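Long-range contacts in anthranilate-CoA ligase (Stigmatella aurantiaca, PDB 4WV3), which is an AMP-binding enzyme of the ANL superfamily, with a large N-terminal part and a smaller C-terminal domain: residues A[287-293]-A[311-316]; A[46-52]-A[151-157]. One frame throughout, in Å; residues are numbered along the deposited sequence.

Contact 1: residues A[287-293]-A[311-316]. With 3UK (5'-O-[(S)-[(2-aminobenzoyl)oxy](hydroxy)phosphoryl]adenosine), chain C.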
ATOM      1  N   LEU A 287     -14.454  -3.913  15.231  1.00 23.34           N
ATOM      2  CA  LEU A 287     -13.170  -3.233  15.125  1.00 22.70           C
ATOM      3  C   LEU A 287     -12.601  -2.892  16.498  1.00 20.62           C
ATOM      4  O   LEU A 287     -13.296  -2.329  17.344  1.00 20.85           O
ATOM      5  CB  LEU A 287     -13.321  -1.955  14.297  1.00 20.08           C
ATOM      6  CG  LEU A 287     -12.782  -1.957  12.865  1.00 24.84           C
ATOM      7  CD1 LEU A 287     -13.061  -3.279  12.172  1.00 17.84           C
ATOM      8  CD2 LEU A 287     -13.392  -0.806  12.077  1.00 16.50           C
ATOM      9  N   ARG A 288     -11.339  -3.244  16.719  1.00 18.72           N
ATOM     10  CA  ARG A 288     -10.647  -2.850  17.940  1.00 15.18           C
ATOM     11  C   ARG A 288      -9.515  -1.891  17.595  1.00 13.08           C
ATOM     12  O   ARG A 288      -9.085  -1.093  18.426  1.00 13.64           O
ATOM     13  CB  ARG A 288     -10.111  -4.071  18.698  1.00 10.43           C
ATOM     14  CG  ARG A 288      -8.910  -4.749  18.055  1.00 11.86           C
ATOM     15  CD  ARG A 288      -8.444  -5.937  18.889  1.00 12.18           C
ATOM     16  NE  ARG A 288      -7.243  -6.568  18.346  1.00 10.07           N
ATOM     17  CZ  ARG A 288      -6.005  -6.277  18.733  1.00 15.50           C
ATOM     18  NH1 ARG A 288      -5.800  -5.361  19.669  1.00 15.63           N
ATOM     19  NH2 ARG A 288      -4.971  -6.901  18.187  1.00 14.07           N
ATOM     20  N   LEU A 289      -9.048  -1.971  16.353  1.00 15.34           N
ATOM     21  CA  LEU A 289      -7.988  -1.099  15.864  1.00 13.27           C
ATOM     22  C   LEU A 289      -8.133  -0.841  14.370  1.00 16.61           C
ATOM     23  O   LEU A 289      -8.623  -1.690  13.624  1.00 16.63           O
ATOM     24  CB  LEU A 289      -6.613  -1.709  16.141  1.00 15.43           C
ATOM     25  CG  LEU A 289      -6.002  -1.485  17.525  1.00 21.60           C
ATOM     26  CD1 LEU A 289      -4.644  -2.161  17.621  1.00 20.39           C
ATOM     27  CD2 LEU A 289      -5.887   0.003  17.820  1.00 17.18           C
ATOM     28  N   CYS A 290      -7.702   0.339  13.942  1.00 17.98           N
ATOM     29  CA  CYS A 290      -7.659   0.673  12.525  1.00 14.11           C
ATOM     30  C   CYS A 290      -6.255   1.122  12.146  1.00 12.73           C
ATOM     31  O   CYS A 290      -5.519   1.654  12.977  1.00 12.20           O
ATOM     32  CB  CYS A 290      -8.676   1.765  12.190  1.00 16.97           C
ATOM     33  SG  CYS A 290     -10.401   1.231  12.287  1.00 27.75           S
ATOM     34  N   VAL A 291      -5.883   0.895  10.890  1.00 12.43           N
ATOM     35  CA  VAL A 291      -4.555   1.253  10.407  1.00 11.58           C
ATOM     36  C   VAL A 291      -4.656   2.129   9.161  1.00 13.20           C
ATOM     37  O   VAL A 291      -5.463   1.861   8.270  1.00 10.21           O
ATOM     38  CB  VAL A 291      -3.718  -0.004  10.085  1.00 13.25           C
ATOM     39  CG1 VAL A 291      -2.319   0.380   9.625  1.00 10.48           C
ATOM     40  CG2 VAL A 291      -3.648  -0.922  11.295  1.00 11.29           C
ATOM     41  N   SER A 292      -3.838   3.176   9.109  1.00 17.04           N
ATOM     42  CA  SER A 292      -3.799   4.069   7.956  1.00 12.47           C
ATOM     43  C   SER A 292      -2.381   4.211   7.416  1.00 13.44           C
ATOM     44  O   SER A 292      -1.421   4.274   8.185  1.00 16.21           O
ATOM     45  CB  SER A 292      -4.354   5.446   8.323  1.00 14.70           C
ATOM     46  OG  SER A 292      -4.286   6.335   7.223  1.00 14.82           O
ATOM     47  N   ALA A 293      -2.255   4.261   6.094  1.00 14.64           N
ATOM     48  CA  ALA A 293      -0.953   4.424   5.453  1.00 15.73           C
ATOM     49  C   ALA A 293      -1.173   4.763   3.982  1.00 15.87           C
ATOM     50  O   ALA A 293      -2.311   4.900   3.538  1.00 21.79           O
ATOM     51  CB  ALA A 293      -0.230   3.090   5.366  1.00 14.14           C
ATOM     52  N   VAL A 311     -12.763   4.102  17.872  1.00 20.63           N
ATOM     53  CA  VAL A 311     -11.600   3.287  17.543  1.00 17.52           C
ATOM     54  C   VAL A 311     -10.409   4.144  17.124  1.00 18.20           C
ATOM     55  O   VAL A 311     -10.531   5.019  16.268  1.00 20.00           O
ATOM     56  CB  VAL A 311     -11.926   2.283  16.419  1.00 14.39           C
ATOM     57  CG1 VAL A 311     -10.669   1.558  15.967  1.00 18.26           C
ATOM     58  CG2 VAL A 311     -12.978   1.293  16.885  1.00 15.39           C
ATOM     59  N   ASP A 312      -9.260   3.886  17.739  1.00 15.48           N
ATOM     60  CA  ASP A 312      -8.025   4.565  17.375  1.00 17.63           C
ATOM     61  C   ASP A 312      -7.536   4.093  16.013  1.00 16.00           C
ATOM     62  O   ASP A 312      -7.663   2.916  15.674  1.00 18.22           O
ATOM     63  CB  ASP A 312      -6.938   4.294  18.417  1.00 19.02           C
ATOM     64  CG  ASP A 312      -7.262   4.889  19.771  1.00 19.13           C
ATOM     65  OD1 ASP A 312      -7.025   4.207  20.789  1.00 31.90           O
ATOM     66  OD2 ASP A 312      -7.744   6.039  19.819  1.00 25.32           O
ATOM     67  N   ILE A 313      -6.975   5.011  15.233  1.00 15.97           N
ATOM     68  CA  ILE A 313      -6.349   4.647  13.969  1.00 18.00           C
ATOM     69  C   ILE A 313      -4.832   4.681  14.100  1.00 17.86           C
ATOM     70  O   ILE A 313      -4.261   5.682  14.535  1.00 14.97           O
ATOM     71  CB  ILE A 313      -6.767   5.586  12.824  1.00 16.53           C
ATOM     72  CG1 ILE A 313      -8.270   5.488  12.567  1.00 14.49           C
ATOM     73  CG2 ILE A 313      -6.004   5.243  11.557  1.00 13.02           C
ATOM     74  CD1 ILE A 313      -8.727   6.284  11.364  1.00 12.01           C
ATOM     75  N   ILE A 314      -4.181   3.584  13.730  1.00 21.65           N
ATOM     76  CA  ILE A 314      -2.727   3.518  13.777  1.00 19.29           C
ATOM     77  C   ILE A 314      -2.130   3.948  12.441  1.00 18.13           C
ATOM     78  O   ILE A 314      -2.196   3.212  11.456  1.00 13.28           O
ATOM     79  CB  ILE A 314      -2.235   2.099  14.124  1.00 17.63           C
ATOM     80  CG1 ILE A 314      -2.845   1.635  15.449  1.00 17.24           C
ATOM     81  CG2 ILE A 314      -0.714   2.062  14.185  1.00  8.90           C
ATOM     82  CD1 ILE A 314      -2.527   2.542  16.619  1.00 15.39           C
ATOM     83  N   ASP A 315      -1.559   5.148  12.412  1.00 22.63           N
ATOM     84  CA  ASP A 315      -0.900   5.653  11.213  1.00 13.82           C
ATOM     85  C   ASP A 315       0.581   5.294  11.220  1.00 17.24           C
ATOM     86  O   ASP A 315       1.284   5.532  12.202  1.00 17.39           O
ATOM     87  CB  ASP A 315      -1.067   7.171  11.102  1.00 17.72           C
ATOM     88  CG  ASP A 315      -0.402   7.744   9.860  1.00 22.29           C
ATOM     89  OD1 ASP A 315      -0.357   7.040   8.828  1.00 17.01           O
ATOM     90  OD2 ASP A 315       0.076   8.896   9.917  1.00 22.06           O
ATOM     91  N   GLY A 316       1.048   4.720  10.116  1.00 15.24           N
ATOM     92  CA  GLY A 316       2.443   4.350   9.981  1.00 12.29           C
ATOM     93  C   GLY A 316       2.899   4.407   8.536  1.00 16.44           C
ATOM     94  O   GLY A 316       2.153   4.038   7.628  1.00 15.12           O
TER
HETATM   95  C10 3UK C 601       4.279   7.432   1.280  1.00 15.41           C
HETATM   96  C15 3UK C 601       3.348   7.720   3.574  1.00 14.30           C
HETATM   97  C17 3UK C 601       3.089   9.527   5.069  1.00 16.80           C
HETATM   98  C21 3UK C 601       5.735   7.724   1.515  1.00 16.10           C
HETATM   99  C26 3UK C 601       3.201   1.428   1.919  1.00 15.05           C
HETATM  100  C28 3UK C 601       2.486   1.121   4.204  1.00 16.55           C
HETATM  101  O01 3UK C 601       2.553   3.144   0.349  1.00 18.22           O
HETATM  102  C02 3UK C 601       3.400   2.333   0.647  1.00 17.11           C
HETATM  103  O03 3UK C 601       4.365   1.929  -0.316  1.00 21.84           O
HETATM  104  P04 3UK C 601       4.528   2.708  -1.694  1.00 17.89           P
HETATM  105  O05 3UK C 601       5.632   1.999  -2.541  1.00 26.99           O
HETATM  106  O06 3UK C 601       4.973   4.235  -1.476  1.00 11.48           O
HETATM  107  C07 3UK C 601       5.670   4.607  -0.278  1.00 10.92           C
HETATM  108  C08 3UK C 601       5.557   6.095  -0.113  1.00  9.51           C
HETATM  109  O09 3UK C 601       4.205   6.444   0.259  1.00 16.06           O
HETATM  110  N11 3UK C 601       3.662   6.946   2.471  1.00 15.39           N
HETATM  111  C12 3UK C 601       3.280   5.655   2.706  1.00 14.80           C
HETATM  112  N13 3UK C 601       2.726   5.593   3.948  1.00 14.71           N
HETATM  113  C14 3UK C 601       2.756   6.860   4.508  1.00 14.12           C
HETATM  114  N16 3UK C 601       3.503   9.036   3.872  1.00 13.53           N
HETATM  115  N18 3UK C 601       2.521   8.766   5.995  1.00 19.80           N
HETATM  116  C19 3UK C 601       2.332   7.456   5.776  1.00 16.53           C
HETATM  117  N20 3UK C 601       1.723   6.648   6.773  1.00 15.28           N
HETATM  118  O22 3UK C 601       6.112   8.881   0.794  1.00 13.20           O
HETATM  119  C23 3UK C 601       6.425   6.559   0.985  1.00 11.91           C
HETATM  120  O24 3UK C 601       7.717   6.942   0.474  1.00 18.26           O
HETATM  121  O25 3UK C 601       3.221   2.653  -2.467  1.00 14.46           O
HETATM  122  C27 3UK C 601       2.656   1.948   3.067  1.00 15.38           C
HETATM  123  C29 3UK C 601       2.886  -0.257   4.162  1.00 15.17           C
HETATM  124  C30 3UK C 601       3.435  -0.778   3.015  1.00 15.68           C
HETATM  125  C31 3UK C 601       3.602   0.047   1.876  1.00 16.48           C
HETATM  126  N32 3UK C 601       4.186  -0.506   0.654  1.00 18.68           N
HETATM  127  O   HOH W   1      -1.779   7.354   6.875  1.00 12.04           O
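Cys290 and Ile313 lie side by side on neighbouring parallel strands, 289-292 and 313-318, of a beta-alpha-beta unit whose connecting helix is 299-309. The backbones pair in register from Cys290 to Ser292. Cys290 N donates to Asp312 O at 3.1 Å, and Ser292 N donates to Ile314 O at 2.9 Å. Gly316 N continues the ladder to Ser292 O.

The side chains of Cys290, Ser292, Ile313 and Asp315 share one face. This face is buried and closely packed. Ile313 splits its two branches: CG1 meets Cys290 CB at 3.8 Å, and CG2 meets Ser292 CB at 3.6 Å. Tyr270 of helix 267-274 and Trp305 of helix 299-309 cover this part. Val311 lies nearer the surface but packs closely, with CG1 3.7 Å from Cys290 SG. The loose side is at the polar ends of Arg288 and Asp312, which turn away to salt bridges with Asp210 and Lys306.

At the C-terminal ends the strands reach the ligand pocket. With chi1 at 180°, the Asp315 carboxylate extends toward the adenine end of 3UK. There Asp315 OD1 accepts a hydrogen bond from N20 of 3UK at 3.0 Å, and Gly316 O takes a weak one from the same nitrogen at 2.8 Å.

Contact 2: residues A[46-52]-A[151-157]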
ATOM      1  N   ASN A  46      -0.939 -26.176  -2.958  1.00 18.05           N
ATOM      2  CA  ASN A  46      -0.113 -27.299  -3.382  1.00 20.17           C
ATOM      3  C   ASN A  46      -0.520 -27.804  -4.760  1.00 20.09           C
ATOM      4  O   ASN A  46       0.312 -28.294  -5.524  1.00 20.00           O
ATOM      5  CB  ASN A  46      -0.173 -28.434  -2.358  1.00 17.22           C
ATOM      6  CG  ASN A  46       0.487 -28.068  -1.045  1.00 21.50           C
ATOM      7  OD1 ASN A  46       1.332 -27.174  -0.993  1.00 20.75           O
ATOM      8  ND2 ASN A  46       0.110 -28.760   0.023  1.00 17.68           N
ATOM      9  N   GLN A  47      -1.806 -27.677  -5.072  1.00 18.31           N
ATOM     10  CA  GLN A  47      -2.307 -28.024  -6.395  1.00 18.84           C
ATOM     11  C   GLN A  47      -1.813 -27.015  -7.424  1.00 20.87           C
ATOM     12  O   GLN A  47      -1.451 -27.384  -8.541  1.00 18.23           O
ATOM     13  CB  GLN A  47      -3.835 -28.078  -6.397  1.00 22.52           C
ATOM     14  CG  GLN A  47      -4.411 -29.264  -5.644  1.00 24.20           C
ATOM     15  CD  GLN A  47      -5.923 -29.319  -5.714  1.00 22.43           C
ATOM     16  OE1 GLN A  47      -6.602 -28.309  -5.533  1.00 25.23           O
ATOM     17  NE2 GLN A  47      -6.459 -30.504  -5.986  1.00 24.19           N
ATOM     18  N   VAL A  48      -1.803 -25.743  -7.037  1.00 18.39           N
ATOM     19  CA  VAL A  48      -1.295 -24.680  -7.895  1.00 16.54           C
ATOM     20  C   VAL A  48       0.189 -24.888  -8.177  1.00 20.89           C
ATOM     21  O   VAL A  48       0.630 -24.801  -9.324  1.00 21.44           O
ATOM     22  CB  VAL A  48      -1.513 -23.290  -7.263  1.00 19.47           C
ATOM     23  CG1 VAL A  48      -0.725 -22.224  -8.013  1.00 16.21           C
ATOM     24  CG2 VAL A  48      -2.994 -22.947  -7.240  1.00 17.40           C
ATOM     25  N   GLY A  49       0.952 -25.173  -7.125  1.00 16.01           N
ATOM     26  CA  GLY A  49       2.373 -25.437  -7.254  1.00 16.13           C
ATOM     27  C   GLY A  49       2.662 -26.608  -8.175  1.00 21.40           C
ATOM     28  O   GLY A  49       3.548 -26.535  -9.026  1.00 21.26           O
ATOM     29  N   ASN A  50       1.907 -27.690  -8.007  1.00 20.25           N
ATOM     30  CA  ASN A  50       2.032 -28.856  -8.874  1.00 20.07           C
ATOM     31  C   ASN A  50       1.609 -28.558 -10.310  1.00 18.25           C
ATOM     32  O   ASN A  50       2.234 -29.027 -11.261  1.00 20.20           O
ATOM     33  CB  ASN A  50       1.219 -30.029  -8.323  1.00 14.86           C
ATOM     34  CG  ASN A  50       1.897 -30.712  -7.154  1.00 15.04           C
ATOM     35  OD1 ASN A  50       3.116 -30.884  -7.144  1.00 20.51           O
ATOM     36  ND2 ASN A  50       1.110 -31.105  -6.158  1.00 15.92           N
ATOM     37  N   ALA A  51       0.546 -27.776 -10.459  1.00 16.46           N
ATOM     38  CA  ALA A  51       0.030 -27.428 -11.778  1.00 21.24           C
ATOM     39  C   ALA A  51       1.008 -26.541 -12.542  1.00 21.61           C
ATOM     40  O   ALA A  51       1.110 -26.623 -13.766  1.00 19.96           O
ATOM     41  CB  ALA A  51      -1.326 -26.751 -11.660  1.00 17.37           C
ATOM     42  N   LEU A  52       1.727 -25.694 -11.811  1.00 21.01           N
ATOM     43  CA  LEU A  52       2.733 -24.826 -12.414  1.00 17.72           C
ATOM     44  C   LEU A  52       3.925 -25.634 -12.919  1.00 22.51           C
ATOM     45  O   LEU A  52       4.552 -25.272 -13.916  1.00 16.95           O
ATOM     46  CB  LEU A  52       3.189 -23.758 -11.417  1.00 16.26           C
ATOM     47  CG  LEU A  52       2.179 -22.646 -11.122  1.00 16.36           C
ATOM     48  CD1 LEU A  52       2.597 -21.847  -9.898  1.00 13.43           C
ATOM     49  CD2 LEU A  52       2.022 -21.735 -12.329  1.00 17.44           C
ATOM     50  N   TRP A 151      -7.701 -26.591 -14.017  1.00 28.90           N
ATOM     51  CA  TRP A 151      -6.244 -26.610 -14.064  1.00 21.48           C
ATOM     52  C   TRP A 151      -5.639 -27.240 -12.812  1.00 26.04           C
ATOM     53  O   TRP A 151      -4.604 -27.905 -12.881  1.00 30.97           O
ATOM     54  CB  TRP A 151      -5.730 -25.181 -14.255  1.00 25.68           C
ATOM     55  CG  TRP A 151      -4.246 -25.031 -14.286  1.00 27.15           C
ATOM     56  CD1 TRP A 151      -3.368 -25.688 -15.097  1.00 19.63           C
ATOM     57  CD2 TRP A 151      -3.466 -24.132 -13.491  1.00 27.81           C
ATOM     58  NE1 TRP A 151      -2.085 -25.267 -14.841  1.00 18.28           N
ATOM     59  CE2 TRP A 151      -2.119 -24.308 -13.862  1.00 24.00           C
ATOM     60  CE3 TRP A 151      -3.774 -23.200 -12.495  1.00 24.58           C
ATOM     61  CZ2 TRP A 151      -1.082 -23.591 -13.270  1.00 25.57           C
ATOM     62  CZ3 TRP A 151      -2.745 -22.486 -11.912  1.00 25.03           C
ATOM     63  CH2 TRP A 151      -1.415 -22.686 -12.300  1.00 22.39           C
ATOM     64  N   ILE A 152      -6.291 -27.038 -11.671  1.00 23.58           N
ATOM     65  CA  ILE A 152      -5.781 -27.541 -10.399  1.00 19.79           C
ATOM     66  C   ILE A 152      -6.450 -28.846  -9.976  1.00 29.04           C
ATOM     67  O   ILE A 152      -6.017 -29.492  -9.022  1.00 29.07           O
ATOM     68  CB  ILE A 152      -5.972 -26.512  -9.268  1.00 24.01           C
ATOM     69  CG1 ILE A 152      -7.462 -26.304  -8.984  1.00 23.97           C
ATOM     70  CG2 ILE A 152      -5.297 -25.195  -9.621  1.00 23.37           C
ATOM     71  CD1 ILE A 152      -7.742 -25.396  -7.807  1.00 23.88           C
ATOM     72  N   ARG A 153      -7.505 -29.227 -10.690  1.00 27.58           N
ATOM     73  CA  ARG A 153      -8.291 -30.409 -10.332  1.00 30.01           C
ATOM     74  C   ARG A 153      -7.516 -31.738 -10.300  1.00 30.13           C
ATOM     75  O   ARG A 153      -7.574 -32.453  -9.300  1.00 31.02           O
ATOM     76  CB  ARG A 153      -9.547 -30.524 -11.207  1.00 30.24           C
ATOM     77  CG  ARG A 153     -10.363 -31.777 -10.949  1.00 29.57           C
ATOM     78  CD  ARG A 153     -11.723 -31.714 -11.623  1.00 36.37           C
ATOM     79  NE  ARG A 153     -12.548 -30.633 -11.089  1.00 45.39           N
ATOM     80  CZ  ARG A 153     -12.853 -29.524 -11.755  1.00 40.67           C
ATOM     81  NH1 ARG A 153     -12.410 -29.350 -12.992  1.00 39.10           N
ATOM     82  NH2 ARG A 153     -13.609 -28.594 -11.188  1.00 41.64           N
ATOM     83  N   PRO A 154      -6.790 -32.080 -11.382  1.00 28.31           N
ATOM     84  CA  PRO A 154      -6.119 -33.384 -11.334  1.00 28.15           C
ATOM     85  C   PRO A 154      -4.869 -33.384 -10.455  1.00 25.03           C
ATOM     86  O   PRO A 154      -4.354 -34.452 -10.129  1.00 25.65           O
ATOM     87  CB  PRO A 154      -5.733 -33.623 -12.794  1.00 23.04           C
ATOM     88  CG  PRO A 154      -5.538 -32.261 -13.346  1.00 19.56           C
ATOM     89  CD  PRO A 154      -6.565 -31.397 -12.672  1.00 25.57           C
ATOM     90  N   GLN A 155      -4.393 -32.202 -10.077  1.00 25.28           N
ATOM     91  CA  GLN A 155      -3.174 -32.091  -9.283  1.00 23.13           C
ATOM     92  C   GLN A 155      -3.380 -32.534  -7.836  1.00 21.93           C
ATOM     93  O   GLN A 155      -4.396 -32.210  -7.221  1.00 20.66           O
ATOM     94  CB  GLN A 155      -2.635 -30.658  -9.321  1.00 21.07           C
ATOM     95  CG  GLN A 155      -2.288 -30.160 -10.715  1.00 18.92           C
ATOM     96  CD  GLN A 155      -1.134 -30.917 -11.343  1.00 16.93           C
ATOM     97  OE1 GLN A 155      -0.383 -31.615 -10.658  1.00 19.88           O
ATOM     98  NE2 GLN A 155      -0.984 -30.780 -12.655  1.00 18.42           N
ATOM     99  N   PRO A 156      -2.407 -33.280  -7.288  1.00 20.53           N
ATOM    100  CA  PRO A 156      -2.456 -33.745  -5.898  1.00 20.71           C
ATOM    101  C   PRO A 156      -2.349 -32.587  -4.911  1.00 24.42           C
ATOM    102  O   PRO A 156      -1.860 -31.516  -5.269  1.00 22.76           O
ATOM    103  CB  PRO A 156      -1.226 -34.653  -5.791  1.00 17.72           C
ATOM    104  CG  PRO A 156      -0.307 -34.175  -6.856  1.00 17.89           C
ATOM    105  CD  PRO A 156      -1.192 -33.739  -7.982  1.00 21.21           C
ATOM    106  N   THR A 157      -2.800 -32.808  -3.681  1.00 24.23           N
ATOM    107  CA  THR A 157      -2.815 -31.757  -2.669  1.00 21.75           C
ATOM    108  C   THR A 157      -1.536 -31.742  -1.835  1.00 22.27           C
ATOM    109  O   THR A 157      -1.429 -30.997  -0.862  1.00 24.36           O
ATOM    110  CB  THR A 157      -4.026 -31.900  -1.732  1.00 18.34           C
ATOM    111  OG1 THR A 157      -3.964 -33.163  -1.057  1.00 24.22           O
ATOM    112  CG2 THR A 157      -5.320 -31.817  -2.523  1.00 13.98           C
TER
HETATM  113  O   HOH W   2      -0.539 -27.885 -15.684  1.00 20.62           O
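Trp151 lays one face of its indole over the methyl of Ala51. The contact packs one side of helix 38-54 against helix 148-152 and the residues after it, through Thr157, in the AMP-binding part of the protein. Ala51 CB sits 3.7 Å from the centroid of the five-membered ring of Trp151, 24° off the ring normal, a CH-pi contact. Leu52 meets the same indole at its edge and in its plane, with CD2 3.6 Å from Trp151 CH2. With CG anti to the backbone nitrogen (chi1 178°), the Trp151 ring swings toward the helix. Next to it, Val48 CG2 touches Ile152 CG2 at 4.0 Å. A water accepts a weak bond from Trp151 NE1 and donates to Ala51 O.

Beyond this apolar part, Gln155 folds back onto the helix. Its chain bends at chi2 (-65°), and its CG lies 3.7 Å from Ala51 CB.

The other part of the contact is mainly polar. Three amides of the helix each hold one of three successive carbonyls. Gln47, with its chain extended beyond CG, gives NE2 to Gln155 O at 2.9 Å. Asn50 ND2 binds Pro156 O at 3.1 Å from above the carbonyl plane, and also binds Thr158 O. Asn46 has two tasks. Its OD1 accepts from Lys82 of helix 71-83, and its ND2 donates to Thr157 O at 2.9 Å. That oxygen lies near the Asn46 amide plane, while ND2 stands above the carbonyl plane.

Overall arrangement
The two contacts lie far apart in one chain. Their centres are 38 Å apart, and their nearest atoms about 29 Å. Along the chain they follow in series: contact 2 closes at residue 157, well before contact 1 opens at 287. Both lie in the AMP-binding part of the chain. Contact 1 joins two adjacent strands of the mixed sheet, its centre about 14 Å from that of the chain. Contact 2 is centred about 30 Å from it. Its helix 38-54 follows strand 35-37, an outer strand of the same mixed sheet. Helix 148-152 follows strand 146-147, an outer strand of the five-stranded parallel sheet. Contact 1 supplies Ala293, Asp315 and Gly316 to the 3UK pocket; contact 2 is packing far from it.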